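Local coordinates for protein GntR family transcriptional regulator (PDB 7B5U) that binds the second messenger c-di-AMP through this RCK_C (TrkA-C) effector domain of BusR, probably a DNA-binding transcriptional regulator of the GntR family, at residues 6-12 and 55-61. Numbering follows the deposited sequence. Where two conformers were deposited one is given.
Sequences YEIIVSE and QGDHIFF
Strands 6-9 and 58-61 run antiparallel at 159° with their axes 4.6 Å apart, Tyr-6 facing Phe-61 and Ile-8 facing Ile-59 as hydrogen-bonded pairs. The backbone bonding carries on at Val-10, centre of an inverse gamma turn, which donates its N-H to Asp-57 O and accepts one from Gly-56 N at its own carbonyl. On the face carrying Glu-7, Ile-9, His-58 and Phe-60, a fully extended glutamate (CG anti to the backbone N, chi1 -178°) reaches diagonally to the histidine. His-58 ND1 donates a short, nearly straight bond to Glu-7 OE1 (2.6 Å), meeting the anti lone pair within the imidazole plane. Ile-9 CG1 sits squarely over the centre of that ring, 3.6 Å from its centroid, so edge and face together fix its rotation. Glu-7 CG also lies over a face of Phe-60, 4.0 Å from the centroid. On the other face, Tyr-6 CB rests on the Phe-61 ring, 3.5 Å from CZ, while Ile-8 CG2 meets the same ring at its edge. Val-10 CG1 touches Ile-59 CD1 at 3.7 Å. This apolar side faces helix 65-74, with Ile-8 on Tyr-68 and both Ile-59 and Phe-61 on Met-71. Strand 6-9 is outermost in the chain's four-stranded sheet, and strand 58-62 joins it to strand 33-39, where Ile-59 packs on the c-di-AMP-binding Ile-34.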
ATOM      1  N   TYR A   6      -2.540   8.048  -6.736  1.00  8.71           N
ATOM      2  CA  TYR A   6      -2.492   8.118  -8.183  1.00  9.28           C
ATOM      3  C   TYR A   6      -3.338   6.994  -8.774  1.00  7.99           C
ATOM      4  O   TYR A   6      -3.541   5.942  -8.153  1.00  8.35           O
ATOM      5  CB  TYR A   6      -1.057   7.929  -8.661  1.00 10.44           C
ATOM      6  CG  TYR A   6      -0.139   9.047  -8.269  1.00 12.19           C
ATOM      7  CD1 TYR A   6       0.598   8.982  -7.098  1.00 13.93           C
ATOM      8  CD2 TYR A   6      -0.017  10.177  -9.062  1.00 14.45           C
ATOM      9  CE1 TYR A   6       1.434  10.013  -6.724  1.00 17.95           C
ATOM     10  CE2 TYR A   6       0.821  11.215  -8.699  1.00 16.96           C
ATOM     11  CZ  TYR A   6       1.543  11.125  -7.529  1.00 15.73           C
ATOM     12  OH  TYR A   6       2.381  12.148  -7.147  1.00 19.97           O
ATOM     13  N   GLU A   7      -3.812   7.213 -10.005  1.00  9.35           N
ATOM     14  CA  GLU A   7      -4.607   6.230 -10.732  1.00  9.51           C
ATOM     15  C   GLU A   7      -3.973   6.038 -12.099  1.00  9.78           C
ATOM     16  O   GLU A   7      -3.749   7.020 -12.817  1.00 11.95           O
ATOM     17  CB  GLU A   7      -6.053   6.724 -10.897  1.00 10.38           C
ATOM     18  CG  GLU A   7      -6.972   5.737 -11.610  1.00 11.56           C
ATOM     19  CD  GLU A   7      -8.399   6.241 -11.764  1.00 13.44           C
ATOM     20  OE1 GLU A   7      -9.225   5.507 -12.352  1.00 14.28           O
ATOM     21  OE2 GLU A   7      -8.706   7.362 -11.303  1.00 14.57           O
ATOM     22  N   ILE A   8      -3.666   4.795 -12.460  1.00  8.54           N
ATOM     23  CA  ILE A   8      -3.235   4.483 -13.818  1.00  8.25           C
ATOM     24  C   ILE A   8      -4.116   3.383 -14.389  1.00  7.02           C
ATOM     25  O   ILE A   8      -4.517   2.454 -13.680  1.00  8.93           O
ATOM     26  CB  ILE A   8      -1.742   4.098 -13.922  1.00  9.49           C
ATOM     27  CG1 ILE A   8      -1.424   2.854 -13.089  1.00 10.63           C
ATOM     28  CG2 ILE A   8      -0.849   5.275 -13.563  1.00 12.62           C
ATOM     29  CD1 ILE A   8      -0.028   2.310 -13.350  1.00 13.40           C
ATOM     30  N   ILE A   9      -4.426   3.501 -15.675  1.00  6.59           N
ATOM     31  CA  ILE A   9      -5.158   2.476 -16.410  1.00  6.32           C
ATOM     32  C   ILE A   9      -4.132   1.687 -17.217  1.00  6.20           C
ATOM     33  O   ILE A   9      -3.469   2.244 -18.099  1.00  6.49           O
ATOM     34  CB  ILE A   9      -6.215   3.097 -17.341  1.00  7.79           C
ATOM     35  CG1 ILE A   9      -7.207   3.967 -16.558  1.00  9.43           C
ATOM     36  CG2 ILE A   9      -6.925   1.987 -18.123  1.00 10.40           C
ATOM     37  CD1 ILE A   9      -8.103   4.816 -17.449  1.00 13.17           C
ATOM     38  N   VAL A  10      -3.981   0.399 -16.910  1.00  6.35           N
ATOM     39  CA  VAL A  10      -2.964  -0.418 -17.570  1.00  6.57           C
ATOM     40  C   VAL A  10      -3.508  -0.975 -18.881  1.00  6.96           C
ATOM     41  O   VAL A  10      -3.785  -2.174 -19.025  1.00  7.67           O
ATOM     42  CB  VAL A  10      -2.341  -1.464 -16.617  1.00  7.15           C
ATOM     43  CG1 VAL A  10      -1.522  -0.759 -15.547  1.00  8.59           C
ATOM     44  CG2 VAL A  10      -3.405  -2.359 -15.959  1.00  7.86           C
ATOM     45  N   SER A  11      -3.653  -0.085 -19.854  1.00  7.24           N
ATOM     46  CA  SER A  11      -4.298  -0.404 -21.118  0.68  8.13           C
ATOM     47  C   SER A  11      -3.332  -0.886 -22.191  1.00  7.85           C
ATOM     48  O   SER A  11      -3.785  -1.388 -23.227  1.00 11.38           O
ATOM     49  CB  SER A  11      -5.069   0.816 -21.625  0.68 11.88           C
ATOM     50  OG  SER A  11      -4.210   1.935 -21.733  0.68 14.74           O
ATOM     51  N   GLU A  12      -2.029  -0.758 -21.984  1.00  7.06           N
ATOM     52  CA  GLU A  12      -1.051  -1.167 -22.982  1.00  7.33           C
ATOM     53  C   GLU A  12      -0.574  -2.588 -22.693  1.00  6.28           C
ATOM     54  O   GLU A  12      -0.662  -3.083 -21.569  1.00  6.65           O
ATOM     55  CB  GLU A  12       0.134  -0.201 -22.984  1.00  8.45           C
ATOM     56  CG  GLU A  12      -0.252   1.228 -23.370  1.00 13.41           C
ATOM     57  CD  GLU A  12      -0.427   1.432 -24.872  1.00 25.02           C
ATOM     58  OE1 GLU A  12      -0.029   0.552 -25.664  1.00 24.64           O
ATOM     59  OE2 GLU A  12      -0.961   2.493 -25.264  1.00 35.52           O
ATOM     60  N   GLN A  55      -5.155  -6.543 -18.041  1.00  7.46           N
ATOM     61  CA  GLN A  55      -5.171  -5.408 -18.951  1.00  7.59           C
ATOM     62  C   GLN A  55      -6.482  -4.643 -18.825  1.00  7.10           C
ATOM     63  O   GLN A  55      -7.565  -5.231 -18.765  1.00  8.55           O
ATOM     64  CB  GLN A  55      -4.959  -5.853 -20.394  1.00  7.88           C
ATOM     65  CG  GLN A  55      -4.678  -4.665 -21.303  1.00  7.54           C
ATOM     66  CD  GLN A  55      -4.142  -5.093 -22.650  1.00  7.27           C
ATOM     67  OE1 GLN A  55      -4.881  -5.600 -23.500  1.00  8.20           O
ATOM     68  NE2 GLN A  55      -2.848  -4.895 -22.863  1.00  7.04           N
ATOM     69  N   GLY A  56      -6.377  -3.318 -18.787  1.00  7.06           N
ATOM     70  CA  GLY A  56      -7.536  -2.469 -18.629  1.00  7.96           C
ATOM     71  C   GLY A  56      -7.884  -2.138 -17.196  1.00  7.25           C
ATOM     72  O   GLY A  56      -8.717  -1.247 -16.965  1.00  7.47           O
ATOM     73  N   ASP A  57      -7.278  -2.811 -16.226  1.00  6.83           N
ATOM     74  CA  ASP A  57      -7.563  -2.497 -14.836  1.00  7.14           C
ATOM     75  C   ASP A  57      -7.066  -1.095 -14.487  1.00  7.06           C
ATOM     76  O   ASP A  57      -6.154  -0.551 -15.117  1.00  7.28           O
ATOM     77  CB  ASP A  57      -6.860  -3.493 -13.915  1.00  6.99           C
ATOM     78  CG  ASP A  57      -7.490  -4.871 -13.932  1.00  7.51           C
ATOM     79  OD1 ASP A  57      -8.537  -5.062 -14.581  1.00  8.17           O
ATOM     80  OD2 ASP A  57      -6.936  -5.774 -13.264  1.00  8.29           O
ATOM     81  N   HIS A  58      -7.671  -0.510 -13.453  1.00  5.77           N
ATOM     82  CA  HIS A  58      -7.171   0.731 -12.875  1.00  6.70           C
ATOM     83  C   HIS A  58      -6.426   0.387 -11.595  1.00  6.93           C
ATOM     84  O   HIS A  58      -6.964  -0.309 -10.724  1.00  8.47           O
ATOM     85  CB  HIS A  58      -8.306   1.701 -12.544  1.00  7.87           C
ATOM     86  CG  HIS A  58      -9.145   2.104 -13.716  1.00  8.53           C
ATOM     87  ND1 HIS A  58      -9.628   3.387 -13.857  1.00  9.36           N
ATOM     88  CD2 HIS A  58      -9.601   1.410 -14.786  1.00 10.12           C
ATOM     89  CE1 HIS A  58     -10.344   3.467 -14.965  1.00 10.55           C
ATOM     90  NE2 HIS A  58     -10.340   2.281 -15.550  1.00 11.36           N
ATOM     91  N   ILE A  59      -5.186   0.859 -11.483  1.00  6.63           N
ATOM     92  CA  ILE A  59      -4.366   0.664 -10.293  1.00  6.30           C
ATOM     93  C   ILE A  59      -4.316   1.991  -9.547  1.00  6.56           C
ATOM     94  O   ILE A  59      -3.917   3.016 -10.115  1.00  7.54           O
ATOM     95  CB  ILE A  59      -2.939   0.210 -10.637  1.00  7.62           C
ATOM     96  CG1 ILE A  59      -2.914  -1.000 -11.572  1.00  8.44           C
ATOM     97  CG2 ILE A  59      -2.123  -0.030  -9.357  1.00  7.70           C
ATOM     98  CD1 ILE A  59      -1.505  -1.411 -11.933  1.00 11.18           C
ATOM     99  N   PHE A  60      -4.703   1.965  -8.276  1.00  5.81           N
ATOM    100  CA  PHE A  60      -4.639   3.121  -7.388  1.00  6.04           C
ATOM    101  C   PHE A  60      -3.483   2.898  -6.422  1.00  5.66           C
ATOM    102  O   PHE A  60      -3.413   1.847  -5.785  1.00  5.94           O
ATOM    103  CB  PHE A  60      -5.956   3.260  -6.613  1.00  6.64           C
ATOM    104  CG  PHE A  60      -7.139   3.567  -7.494  1.00  7.36           C
ATOM    105  CD1 PHE A  60      -7.812   2.552  -8.157  1.00  7.53           C
ATOM    106  CD2 PHE A  60      -7.575   4.872  -7.665  1.00  9.59           C
ATOM    107  CE1 PHE A  60      -8.889   2.839  -8.989  1.00 10.24           C
ATOM    108  CE2 PHE A  60      -8.658   5.156  -8.493  1.00 10.83           C
ATOM    109  CZ  PHE A  60      -9.314   4.137  -9.149  1.00 11.01           C
ATOM    110  N   PHE A  61      -2.579   3.868  -6.304  1.00  5.31           N
ATOM    111  CA  PHE A  61      -1.378   3.665  -5.502  1.00  5.53           C
ATOM    112  C   PHE A  61      -0.912   4.984  -4.902  1.00  6.42           C
ATOM    113  O   PHE A  61      -1.161   6.059  -5.458  1.00  7.79           O
ATOM    114  CB  PHE A  61      -0.243   3.029  -6.318  1.00  6.26           C
ATOM    115  CG  PHE A  61       0.209   3.860  -7.487  1.00  6.02           C
ATOM    116  CD1 PHE A  61       1.270   4.735  -7.362  1.00  6.25           C
ATOM    117  CD2 PHE A  61      -0.414   3.742  -8.727  1.00  6.67           C
ATOM    118  CE1 PHE A  61       1.693   5.505  -8.447  1.00  7.13           C
ATOM    119  CE2 PHE A  61       0.006   4.507  -9.804  1.00  7.37           C
ATOM    120  CZ  PHE A  61       1.062   5.374  -9.670  1.00  7.54           C
TER